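Local coordinates for hemin ABC transporter, periplasmic hemin-binding protein HutB (Vibrio cholerae, PDB 5KHL), which probably binds heme in the periplasm and passes it to the hemin ABC transporter for uptake into the cell, at residues 135-140 against 258-263; 74-79 against 96-101; 163-168 against 183-188; 157-162 against 215-220; 206-211 against 234-239. All coordinates share one frame; numbering follows the deposited sequence.

Contact 1: 135-140 against 258-263; sequences QQQINA and SLQEAQ
Q137 and I138 belong to the long helix 125-143, which runs between the two sheet-bearing lobes, as in periplasmic binding proteins of the iron-siderophore and vitamin B12 family. They meet L259 and Q263 of the helix 256-269. The local axes come within 10.5 Å and lie close to parallel, 24° apart.

Q137 carries most of the contact. Its CG stands beside the backbone N (chi1 -67°), and the chain then runs out extended toward the other helix. The amide thus arrives over the first turn of 258-263. Q137 OE1 lies 3.5 Å from L259 CB. The same Q137 OE1 is 2.9 Å from Q263 NE2. The two glutamine side chains cross at about a right angle, with amide planes 72° apart. Q263 NE2 also comes up to the aliphatic part of the partner chain, 3.7 Å from Q137 CG.

Next to the glutamines lies an apolar pair. I138 CG1 touches L259 CD1 at 3.9 Å, by the flank of one chain and the branch tip of the other. Both residues are buried, whereas the glutamines are partly exposed.

The apolar layer continues beyond the pair. I138 and L259 both rest on L178 of helix 171-178, and L259 also reaches V134. I138 also meets P107 at the start of helix 107-120. The contact thus joins the linking helix to the last helix of the chain, with helix 171-178 packed against both.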
# COMPACT_ATOMS: atom_id res chain seq x y z
N GLN A 135 10.86 5.16 11.46
CA GLN A 135 10.58 6.43 12.13
C GLN A 135 11.50 7.54 11.60
O GLN A 135 11.03 8.63 11.29
CB GLN A 135 10.72 6.31 13.65
CG GLN A 135 9.70 7.16 14.39
CD GLN A 135 8.27 6.61 14.28
OE1 GLN A 135 7.98 5.52 14.76
NE2 GLN A 135 7.38 7.38 13.65
N GLN A 136 12.79 7.26 11.47
CA GLN A 136 13.72 8.19 10.81
C GLN A 136 13.22 8.69 9.45
O GLN A 136 13.24 9.90 9.20
CB GLN A 136 15.09 7.55 10.60
CG GLN A 136 15.85 7.18 11.85
CD GLN A 136 17.27 6.74 11.55
OE1 GLN A 136 17.93 6.10 12.37
NE2 GLN A 136 17.74 7.09 10.35
N GLN A 137 12.80 7.78 8.56
CA GLN A 137 12.28 8.22 7.25
C GLN A 137 11.09 9.14 7.42
O GLN A 137 10.93 10.09 6.66
CB GLN A 137 11.86 7.05 6.38
CG GLN A 137 12.95 6.15 5.92
CD GLN A 137 12.39 4.94 5.21
OE1 GLN A 137 11.84 5.04 4.11
NE2 GLN A 137 12.52 3.78 5.84
N ILE A 138 10.25 8.81 8.40
CA ILE A 138 9.02 9.55 8.62
C ILE A 138 9.35 10.93 9.13
O ILE A 138 8.76 11.92 8.70
CB ILE A 138 8.08 8.80 9.59
CG1 ILE A 138 7.58 7.51 8.91
CG2 ILE A 138 6.94 9.71 10.03
CD1 ILE A 138 6.35 6.87 9.51
N ASN A 139 10.34 11.00 10.02
CA ASN A 139 10.82 12.28 10.55
C ASN A 139 11.51 13.10 9.46
O ASN A 139 11.26 14.31 9.33
CB ASN A 139 11.76 12.05 11.73
CG ASN A 139 11.04 11.55 12.98
OD1 ASN A 139 9.96 12.04 13.33
ND2 ASN A 139 11.62 10.56 13.65
N ALA A 140 12.35 12.44 8.67
CA ALA A 140 12.96 13.06 7.49
C ALA A 140 11.90 13.64 6.54
O ALA A 140 12.04 14.77 6.07
CB ALA A 140 13.85 12.07 6.75
N SER A 258 5.60 2.44 0.66
CA SER A 258 4.84 3.67 0.84
C SER A 258 5.76 4.82 1.20
O SER A 258 5.72 5.88 0.59
CB SER A 258 3.79 3.51 1.93
OG SER A 258 3.24 2.21 1.93
N LEU A 259 6.60 4.59 2.20
CA LEU A 259 7.58 5.57 2.64
C LEU A 259 8.57 5.98 1.54
O LEU A 259 8.91 7.16 1.41
CB LEU A 259 8.34 5.03 3.86
CG LEU A 259 7.52 4.68 5.11
CD1 LEU A 259 8.42 4.67 6.32
CD2 LEU A 259 6.37 5.67 5.31
N GLN A 260 9.03 5.00 0.76
CA GLN A 260 9.95 5.21 -0.36
C GLN A 260 9.31 6.02 -1.50
O GLN A 260 9.93 6.94 -2.03
CB GLN A 260 10.47 3.86 -0.89
CG GLN A 260 11.96 3.85 -1.31
CD GLN A 260 12.96 3.79 -0.13
OE1 GLN A 260 12.72 3.14 0.89
NE2 GLN A 260 14.09 4.49 -0.28
N GLU A 261 8.09 5.67 -1.89
CA GLU A 261 7.32 6.49 -2.83
C GLU A 261 7.08 7.89 -2.32
O GLU A 261 7.20 8.85 -3.08
CB GLU A 261 5.96 5.86 -3.12
CG GLU A 261 6.02 4.66 -4.02
CD GLU A 261 6.64 5.00 -5.35
OE1 GLU A 261 5.87 5.22 -6.31
OE2 GLU A 261 7.88 5.04 -5.44
N ALA A 262 6.73 8.00 -1.04
CA ALA A 262 6.45 9.29 -0.43
C ALA A 262 7.65 10.22 -0.55
O ALA A 262 7.48 11.37 -0.97
CB ALA A 262 6.05 9.12 1.05
N GLN A 263 8.84 9.72 -0.21
CA GLN A 263 10.08 10.48 -0.39
C GLN A 263 10.24 10.89 -1.84
O GLN A 263 10.46 12.07 -2.14
CB GLN A 263 11.32 9.67 0.01
CG GLN A 263 11.41 9.24 1.46
CD GLN A 263 12.65 8.39 1.72
OE1 GLN A 263 13.75 8.72 1.29
NE2 GLN A 263 12.46 7.26 2.41

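Contact 2: 74-79 against 96-101; sequences THLIGS and IQVNVI
L76 N donates to Q97 O at 2.7 Å, nearly straight at 169°. It is one rung of a parallel ladder between strands 75-78 and 97-100. N99 N donates to L76 O at 2.8 Å, and G78 N to N99 O at 3.0 Å. Q97 N reaches T74 O at 2.9 Å, while the last rung, I101 N to G78 O, is weak. L76 and G78 face strand 97-100 with both N-H and C=O, as parallel pairing requires.

One side-chain bond is added on the face of H75, I77 and N99. N99 ND2 donates to H75 ND1 at 3.3 Å, in the plane of both ring and amide. H75 CG lies beside its backbone N (chi1 -60°), and chi2 (-100°) turns ND1 to N99. Q97 runs alongside the ring, pointing the same way. I77 CG1 lies 3.5 Å from N99 ND2. On the other face L76 CD2 and V98 CG1 pack at 4.2 Å, beside helix 85-93, which connects the strands in a beta-alpha-beta unit.

The direction of the N99 bond implies that H75 ND1 acts as an acceptor. A ring proton would then probably sit on NE2, and the bond, though long, probably limits the ring's rotation.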
# COMPACT_ATOMS: atom_id res chain seq x y z
N THR A 74 3.50 -23.90 7.75
CA THR A 74 3.30 -23.85 9.19
C THR A 74 2.53 -22.59 9.57
O THR A 74 1.86 -22.53 10.60
CB THR A 74 4.62 -23.88 9.93
OG1 THR A 74 5.38 -22.72 9.57
CG2 THR A 74 5.39 -25.13 9.51
N HIS A 75 2.63 -21.58 8.72
CA HIS A 75 1.94 -20.33 8.93
C HIS A 75 1.27 -19.86 7.66
O HIS A 75 1.78 -20.06 6.54
CB HIS A 75 2.91 -19.25 9.41
CG HIS A 75 3.59 -19.58 10.69
ND1 HIS A 75 3.18 -19.07 11.91
CD2 HIS A 75 4.65 -20.38 10.96
CE1 HIS A 75 3.96 -19.54 12.87
NE2 HIS A 75 4.86 -20.33 12.32
N LEU A 76 0.10 -19.26 7.84
CA LEU A 76 -0.51 -18.45 6.81
C LEU A 76 -0.69 -17.10 7.43
O LEU A 76 -1.43 -16.95 8.41
CB LEU A 76 -1.85 -19.00 6.34
CG LEU A 76 -2.70 -18.01 5.54
CD1 LEU A 76 -2.04 -17.65 4.21
CD2 LEU A 76 -4.09 -18.54 5.31
N ILE A 77 -0.00 -16.11 6.87
CA ILE A 77 -0.02 -14.77 7.42
C ILE A 77 -0.64 -13.81 6.42
O ILE A 77 -0.20 -13.71 5.28
CB ILE A 77 1.41 -14.30 7.79
CG1 ILE A 77 2.09 -15.28 8.74
CG2 ILE A 77 1.38 -12.92 8.44
CD1 ILE A 77 3.59 -15.04 8.89
N GLY A 78 -1.64 -13.06 6.86
CA GLY A 78 -2.18 -12.02 6.02
C GLY A 78 -3.11 -11.10 6.77
O GLY A 78 -3.16 -11.13 8.01
N SER A 79 -3.83 -10.27 6.03
CA SER A 79 -4.75 -9.32 6.63
C SER A 79 -6.05 -10.01 6.99
O SER A 79 -6.23 -11.18 6.72
CB SER A 79 -5.04 -8.15 5.69
OG SER A 79 -5.90 -8.56 4.64
N ILE A 96 -2.29 -25.50 10.85
CA ILE A 96 -1.57 -24.34 10.32
C ILE A 96 -1.87 -23.08 11.16
O ILE A 96 -3.04 -22.75 11.39
CB ILE A 96 -1.96 -24.04 8.86
CG1 ILE A 96 -2.21 -25.32 8.05
CG2 ILE A 96 -0.92 -23.13 8.22
CD1 ILE A 96 -0.98 -25.98 7.50
N GLN A 97 -0.83 -22.38 11.60
CA GLN A 97 -1.05 -21.10 12.27
C GLN A 97 -1.57 -20.06 11.27
O GLN A 97 -0.90 -19.72 10.28
CB GLN A 97 0.24 -20.59 12.94
CG GLN A 97 0.37 -20.94 14.42
CD GLN A 97 1.30 -19.98 15.17
OE1 GLN A 97 0.93 -18.84 15.46
NE2 GLN A 97 2.51 -20.44 15.48
N VAL A 98 -2.77 -19.55 11.53
CA VAL A 98 -3.34 -18.54 10.65
C VAL A 98 -3.30 -17.18 11.35
O VAL A 98 -4.12 -16.89 12.22
CB VAL A 98 -4.79 -18.91 10.22
CG1 VAL A 98 -5.35 -17.86 9.29
CG2 VAL A 98 -4.81 -20.28 9.54
N ASN A 99 -2.32 -16.36 10.95
CA ASN A 99 -2.08 -15.06 11.58
C ASN A 99 -2.66 -13.90 10.82
O ASN A 99 -2.16 -13.51 9.77
CB ASN A 99 -0.59 -14.81 11.74
CG ASN A 99 0.10 -15.92 12.45
OD1 ASN A 99 -0.12 -16.15 13.64
ND2 ASN A 99 0.96 -16.65 11.72
N VAL A 100 -3.72 -13.34 11.38
CA VAL A 100 -4.27 -12.08 10.91
C VAL A 100 -3.44 -10.96 11.51
O VAL A 100 -3.10 -10.97 12.70
CB VAL A 100 -5.75 -11.94 11.26
CG1 VAL A 100 -6.25 -10.51 10.93
CG2 VAL A 100 -6.56 -13.03 10.54
N ILE A 101 -3.12 -9.99 10.67
CA ILE A 101 -2.05 -9.05 10.93
C ILE A 101 -2.57 -7.66 10.59
O ILE A 101 -3.59 -7.55 9.93
CB ILE A 101 -0.80 -9.49 10.09
CG1 ILE A 101 0.41 -9.62 10.98
CG2 ILE A 101 -0.59 -8.66 8.81
CD1 ILE A 101 0.30 -10.78 11.91

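Contact 3: 163-168 against 183-188; sequences ANVAGS and NPASPS
N183 points its amide straight at the end of strand 164-166. Its CG lies opposite the backbone N (chi1 179°), which carries the amide to A166 O while OD1 stays over the turn. The bond from N183 ND2 to A166 O is 3.0 Å long and fairly straight at 164°. A166 O lies close to the amide plane, but the donor approaches tilted from the plane of the A166 carbonyl. One water closes a ring. It donates to A166 O at 2.6 Å and to N183 OD1 at 2.8 Å.

The backbone of 183-186 forms a type I beta turn. N183 O accepts from both S186 N and, at 3.0 Å, S186 OG. A weak bond from A185 N to N183 OD1 adds an Asx turn. The turn sets the methyl of A185 toward the strand, where A185 CB meets V165 CG2 at 3.9 Å. Farther along, S186 O approaches S168 CB at 3.2 Å. Just past the strand, G167 brings bare backbone close to S186.

N183 ND2 also donates to D173 OD2 of helix 171-178. Its two partners fix the amide's orientation and leave OD1 facing the water and the A185 N-H. A166 O thus accepts two hydrogen bonds. The chemistry implies that this buried site satisfies strand-end and turn polar groups through one asparagine, with the carboxylate of D173 probably polarising its N-H.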
# COMPACT_ATOMS: atom_id res chain seq x y z
N ALA A 163 -14.47 8.35 -11.69
CA ALA A 163 -13.21 8.72 -11.03
C ALA A 163 -13.36 8.85 -9.52
O ALA A 163 -14.04 9.76 -9.04
CB ALA A 163 -12.70 10.03 -11.61
N ASN A 164 -12.74 7.95 -8.78
CA ASN A 164 -12.78 8.02 -7.32
C ASN A 164 -11.64 8.81 -6.70
O ASN A 164 -10.64 9.11 -7.36
CB ASN A 164 -12.79 6.61 -6.72
CG ASN A 164 -14.18 6.07 -6.56
OD1 ASN A 164 -15.05 6.34 -7.37
ND2 ASN A 164 -14.39 5.32 -5.49
N VAL A 165 -11.80 9.15 -5.43
CA VAL A 165 -10.77 9.86 -4.70
C VAL A 165 -10.50 9.22 -3.33
O VAL A 165 -11.38 8.61 -2.73
CB VAL A 165 -11.16 11.33 -4.53
CG1 VAL A 165 -12.31 11.48 -3.54
CG2 VAL A 165 -9.93 12.16 -4.09
N ALA A 166 -9.27 9.34 -2.86
CA ALA A 166 -8.92 8.88 -1.52
C ALA A 166 -9.14 9.98 -0.52
O ALA A 166 -8.42 10.98 -0.51
CB ALA A 166 -7.49 8.41 -1.47
N GLY A 167 -10.14 9.79 0.33
CA GLY A 167 -10.37 10.69 1.45
C GLY A 167 -9.62 10.21 2.68
O GLY A 167 -8.55 9.61 2.57
N SER A 168 -10.19 10.48 3.85
CA SER A 168 -9.59 10.07 5.11
C SER A 168 -9.42 8.55 5.19
O SER A 168 -10.07 7.80 4.45
CB SER A 168 -10.43 10.55 6.28
OG SER A 168 -11.61 9.76 6.41
N ASN A 183 -4.32 16.99 1.86
CA ASN A 183 -5.27 16.24 1.07
C ASN A 183 -6.63 16.90 1.16
O ASN A 183 -7.35 16.65 2.11
CB ASN A 183 -5.38 14.79 1.53
CG ASN A 183 -6.39 14.01 0.72
OD1 ASN A 183 -6.76 14.42 -0.38
ND2 ASN A 183 -6.84 12.87 1.26
N PRO A 184 -6.99 17.73 0.17
CA PRO A 184 -8.23 18.52 0.25
C PRO A 184 -9.47 17.65 0.45
O PRO A 184 -10.48 18.09 1.01
CB PRO A 184 -8.29 19.24 -1.10
CG PRO A 184 -6.94 19.07 -1.73
CD PRO A 184 -6.34 17.82 -1.15
N ALA A 185 -9.38 16.40 0.01
CA ALA A 185 -10.48 15.46 0.18
C ALA A 185 -10.62 14.89 1.59
O ALA A 185 -11.68 14.39 1.93
CB ALA A 185 -10.33 14.31 -0.83
N SER A 186 -9.55 14.96 2.40
CA SER A 186 -9.46 14.16 3.65
C SER A 186 -10.40 14.53 4.79
O SER A 186 -10.74 13.67 5.60
CB SER A 186 -8.02 14.15 4.20
OG SER A 186 -7.64 15.35 4.85
N PRO A 187 -10.82 15.79 4.89
CA PRO A 187 -11.88 16.00 5.88
C PRO A 187 -13.23 15.42 5.42
O PRO A 187 -13.74 14.47 6.02
CB PRO A 187 -11.96 17.53 6.00
CG PRO A 187 -11.35 18.04 4.70
CD PRO A 187 -10.28 17.06 4.36
N SER A 188 -13.77 15.98 4.34
CA SER A 188 -15.10 15.66 3.82
C SER A 188 -15.32 14.21 3.36
O SER A 188 -16.44 13.70 3.42
CB SER A 188 -15.41 16.59 2.65
OG SER A 188 -14.22 17.06 2.06
O HOH W 1 -7.00 12.38 -2.21

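Contact 4: 157-162 against 215-220; sequences LHEGRA and LEKLGG
L215 pushes its branched end onto the carbonyl of L157, and this is the tight part of the contact. L215 CG lies 3.1 Å from L157 O. The oxygen sits against one side of the branch, with L215 CD2 at 3.2 Å and L215 CD1 at 3.3 Å from L157 O. The meeting is van der Waals contact of a leucine branch with a backbone oxygen, and no hydrogen bond crosses. L215 CD2 also comes to the edge of the H158 ring, in its plane, 3.9 Å from H158 ND1. The ring and the leucine cross at about a right angle. Inward, the side chain of L157 is buried against V210 and against V224 of helix 221-227. L215 also rests on V210.

The solvent side is looser. E159 bends back at its second torsion (chi2 63°), which brings OE2 over the aliphatic part of K217. E159 OE2 is 3.6 Å from K217 CD, and the two side chains cross at about a right angle. The charged ends do not meet, since E159 OE2 and K217 NZ are 5.7 Å apart. Any attraction between them is probably weak.

The two loops leave the C-terminal ends of the neighbouring parallel strands 152-156 and 207-210. Such loops typically border the binding site in alpha/beta folds. In relatives of this family they face the cleft between the lobes, which is consistent with a similar place here.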
# COMPACT_ATOMS: atom_id res chain seq x y z
N LEU A 157 -8.66 5.87 -10.77
CA LEU A 157 -9.34 5.90 -12.07
C LEU A 157 -9.49 4.49 -12.63
O LEU A 157 -8.59 3.68 -12.50
CB LEU A 157 -8.55 6.78 -13.06
CG LEU A 157 -8.20 8.20 -12.58
CD1 LEU A 157 -7.23 8.91 -13.51
CD2 LEU A 157 -9.45 9.04 -12.41
N HIS A 158 -10.66 4.19 -13.21
CA HIS A 158 -10.86 2.92 -13.92
C HIS A 158 -11.57 3.15 -15.25
O HIS A 158 -12.24 4.16 -15.46
CB HIS A 158 -11.68 1.92 -13.09
CG HIS A 158 -10.93 1.35 -11.92
ND1 HIS A 158 -9.59 1.56 -11.72
CD2 HIS A 158 -11.37 0.58 -10.88
CE1 HIS A 158 -9.21 0.94 -10.60
NE2 HIS A 158 -10.27 0.34 -10.08
N GLU A 159 -11.41 2.19 -16.16
CA GLU A 159 -12.09 2.23 -17.44
C GLU A 159 -13.60 2.09 -17.19
O GLU A 159 -14.05 1.13 -16.56
CB GLU A 159 -11.57 1.12 -18.37
CG GLU A 159 -10.15 1.35 -18.95
CD GLU A 159 -9.02 1.40 -17.90
OE1 GLU A 159 -9.25 1.02 -16.72
OE2 GLU A 159 -7.90 1.83 -18.26
N GLY A 160 -14.37 3.09 -17.62
CA GLY A 160 -15.81 3.05 -17.47
C GLY A 160 -16.37 3.24 -16.06
O GLY A 160 -17.59 3.31 -15.90
N ARG A 161 -15.50 3.30 -15.05
CA ARG A 161 -15.93 3.64 -13.69
C ARG A 161 -15.80 5.13 -13.44
O ARG A 161 -15.02 5.81 -14.11
CB ARG A 161 -15.12 2.89 -12.62
CG ARG A 161 -15.18 1.38 -12.72
CD ARG A 161 -16.38 0.80 -12.00
NE ARG A 161 -17.42 0.32 -12.91
CZ ARG A 161 -18.28 -0.65 -12.60
NH1 ARG A 161 -19.21 -1.04 -13.47
NH2 ARG A 161 -18.20 -1.24 -11.41
N ALA A 162 -16.57 5.63 -12.48
CA ALA A 162 -16.46 7.03 -12.10
C ALA A 162 -15.16 7.27 -11.33
O ALA A 162 -14.78 6.48 -10.47
CB ALA A 162 -17.68 7.45 -11.28
N LEU A 215 -2.01 2.41 -13.68
CA LEU A 215 -3.26 2.94 -14.25
C LEU A 215 -3.01 3.80 -15.49
O LEU A 215 -3.69 4.80 -15.74
CB LEU A 215 -4.06 3.74 -13.21
CG LEU A 215 -5.55 3.37 -13.21
CD1 LEU A 215 -6.14 3.20 -14.63
CD2 LEU A 215 -5.81 2.12 -12.37
N GLU A 216 -2.02 3.39 -16.26
CA GLU A 216 -1.74 3.96 -17.57
C GLU A 216 -0.86 2.97 -18.33
O GLU A 216 0.34 2.91 -18.04
CB GLU A 216 -1.05 5.32 -17.44
CG GLU A 216 -0.30 5.47 -16.13
CD GLU A 216 0.57 6.69 -16.12
OE1 GLU A 216 0.68 7.32 -15.06
OE2 GLU A 216 1.15 7.00 -17.19
N LYS A 217 -1.41 2.16 -19.25
CA LYS A 217 -2.84 1.92 -19.56
C LYS A 217 -3.71 3.11 -19.95
O LYS A 217 -4.94 3.03 -19.91
CB LYS A 217 -3.52 1.17 -18.40
CG LYS A 217 -4.69 0.29 -18.85
CD LYS A 217 -5.26 -0.50 -17.69
CE LYS A 217 -4.25 -1.52 -17.20
NZ LYS A 217 -4.84 -2.66 -16.43
N LEU A 218 -3.08 4.21 -20.35
CA LEU A 218 -3.83 5.36 -20.81
C LEU A 218 -2.91 6.25 -21.63
O LEU A 218 -3.34 6.95 -22.55
CB LEU A 218 -4.43 6.14 -19.64
CG LEU A 218 -5.92 6.50 -19.74
CD1 LEU A 218 -6.54 6.67 -18.35
CD2 LEU A 218 -6.14 7.75 -20.60
N GLY A 219 -1.62 6.17 -21.31
CA GLY A 219 -0.62 7.04 -21.88
C GLY A 219 0.21 7.58 -20.74
O GLY A 219 1.21 6.99 -20.34
N GLY A 220 -0.23 8.70 -20.18
CA GLY A 220 0.48 9.34 -19.11
C GLY A 220 -0.23 10.61 -18.72
O GLY A 220 -1.45 10.70 -18.90

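Contact 5: 206-211 against 234-239; sequences DMVLVS and TPAGQN
T234 OG1, just before the P235 and A236 that meet D206, is gripped by two groups. It accepts from G237 N at 3.1 Å and is hydrogen-bonded to L231 O. The first bond, at 156°, makes T234 the N-cap of the short helix 235-238. The hydroxyl thus ties the helix start to the preceding loop, with P235 and A236 then lying against strand 207-210.

A236 does most of the touching. A236 CB lies 3.2 Å from D206 O. The same methyl faces the strand's first peptide, with A236 CB 3.6 Å from M207 N. V208 points its side chain toward the helix, and V208 CG2 meets A236 CB at 3.9 Å. V208 CG1 is opposite its backbone N (chi1 169°), which places CG2 beside that N and facing the methyl. The backbones are close here, with D206 CA and A236 CA 4.4 Å apart.

D206 has CG beside its own backbone N (chi1 -58°), and this brings D206 OD1 to the proline ring, 3.8 Å from P235 CB. The other carboxylate oxygen, OD2, accepts from K151 N at the foot of the neighbouring strand 152-156.

No hydrogen bond crosses between the segments. Across the contact the helix meets the strand by van der Waals packing, mainly the A236 methyl, and V208 is bonded through its backbone to V243 of the next strand. Strand 207-210, helix 221-227, helix 235-238 and the parallel neighbour strand 242-244 form a beta-alpha-beta crossover of the C-terminal lobe. The contact closes its return, where the chain comes back to the start of strand 207-210.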
# COMPACT_ATOMS: atom_id res chain seq x y z
N ASP A 206 -2.67 20.92 -6.56
CA ASP A 206 -1.43 21.31 -7.24
C ASP A 206 -0.82 20.09 -7.92
O ASP A 206 -0.13 20.19 -8.95
CB ASP A 206 -0.45 21.91 -6.25
CG ASP A 206 -1.02 23.13 -5.54
OD1 ASP A 206 -1.26 24.14 -6.22
OD2 ASP A 206 -1.22 23.07 -4.30
N MET A 207 -1.09 18.93 -7.34
CA MET A 207 -0.58 17.69 -7.90
C MET A 207 -1.62 16.60 -7.79
O MET A 207 -2.27 16.43 -6.75
CB MET A 207 0.71 17.28 -7.19
CG MET A 207 1.27 15.94 -7.68
SD MET A 207 2.66 15.35 -6.70
CE MET A 207 4.02 16.22 -7.48
N VAL A 208 -1.77 15.83 -8.85
CA VAL A 208 -2.63 14.68 -8.76
C VAL A 208 -1.78 13.40 -8.84
O VAL A 208 -0.89 13.28 -9.69
CB VAL A 208 -3.71 14.72 -9.85
CG1 VAL A 208 -4.46 13.40 -9.94
CG2 VAL A 208 -4.65 15.89 -9.57
N LEU A 209 -2.03 12.47 -7.92
CA LEU A 209 -1.40 11.15 -7.97
C LEU A 209 -2.39 10.13 -8.55
O LEU A 209 -3.59 10.22 -8.28
CB LEU A 209 -0.95 10.72 -6.57
CG LEU A 209 -0.02 11.66 -5.80
CD1 LEU A 209 0.32 11.09 -4.42
CD2 LEU A 209 1.24 11.97 -6.61
N VAL A 210 -1.92 9.16 -9.33
CA VAL A 210 -2.86 8.27 -10.01
C VAL A 210 -2.72 6.79 -9.70
O VAL A 210 -1.62 6.26 -9.64
CB VAL A 210 -2.80 8.45 -11.53
CG1 VAL A 210 -3.09 7.14 -12.24
CG2 VAL A 210 -3.80 9.50 -11.96
N SER A 211 -3.90 6.18 -9.52
CA SER A 211 -4.16 4.78 -9.15
C SER A 211 -3.13 3.74 -9.58
O SER A 211 -3.46 2.73 -10.21
CB SER A 211 -5.53 4.37 -9.71
OG SER A 211 -6.02 5.31 -10.66
N THR A 234 -7.55 23.13 -12.72
CA THR A 234 -6.75 23.03 -11.51
C THR A 234 -5.30 23.29 -11.88
O THR A 234 -4.93 23.09 -13.03
CB THR A 234 -6.87 21.66 -10.84
OG1 THR A 234 -6.34 20.66 -11.71
CG2 THR A 234 -8.32 21.34 -10.56
N PRO A 235 -4.48 23.76 -10.92
CA PRO A 235 -3.04 23.93 -11.15
C PRO A 235 -2.39 22.65 -11.65
O PRO A 235 -1.61 22.69 -12.62
CB PRO A 235 -2.51 24.31 -9.77
CG PRO A 235 -3.63 25.05 -9.15
CD PRO A 235 -4.88 24.33 -9.62
N ALA A 236 -2.70 21.54 -11.00
CA ALA A 236 -2.17 20.25 -11.41
C ALA A 236 -2.45 20.00 -12.90
O ALA A 236 -1.56 19.62 -13.66
CB ALA A 236 -2.75 19.14 -10.55
N GLY A 237 -3.69 20.23 -13.32
CA GLY A 237 -4.04 20.00 -14.70
C GLY A 237 -3.36 20.96 -15.66
O GLY A 237 -2.82 20.55 -16.68
N GLN A 238 -3.38 22.25 -15.33
CA GLN A 238 -2.84 23.26 -16.24
C GLN A 238 -1.30 23.23 -16.25
O GLN A 238 -0.66 23.80 -17.14
CB GLN A 238 -3.37 24.67 -15.89
CG GLN A 238 -3.06 25.16 -14.47
CD GLN A 238 -4.00 26.26 -13.98
OE1 GLN A 238 -5.16 26.36 -14.41
NE2 GLN A 238 -3.51 27.08 -13.06
N ASN A 239 -0.71 22.51 -15.30
CA ASN A 239 0.74 22.26 -15.32
C ASN A 239 1.09 20.80 -15.65
O ASN A 239 2.27 20.42 -15.58
CB ASN A 239 1.38 22.65 -13.98
CG ASN A 239 1.37 24.15 -13.73
OD1 ASN A 239 0.99 24.61 -12.65
ND2 ASN A 239 1.78 24.92 -14.74

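Overall arrangement
Contact 2 closes first, a short loop within the parallel sheet of the N-terminal lobe. The chain then enters helix 125-143, where contact 1 opens a loop that closes on the last helix, 256-269, tying the two together. The other three contacts nest inside it, all in the second lobe. Contact 4 opens at 157-162, and contact 3 opens and closes inside it. Contact 5 opens at 206-211 before 215-220 closes contact 4, so these two cross, and they touch through L157 with S211 and V210, and L215 with V210. A163 joins contact 3 to L157. Contacts 3 and 5 reach the same mixed sheet. Contact 2 lies opposite contacts 3, 4 and 5 across the chain's centre.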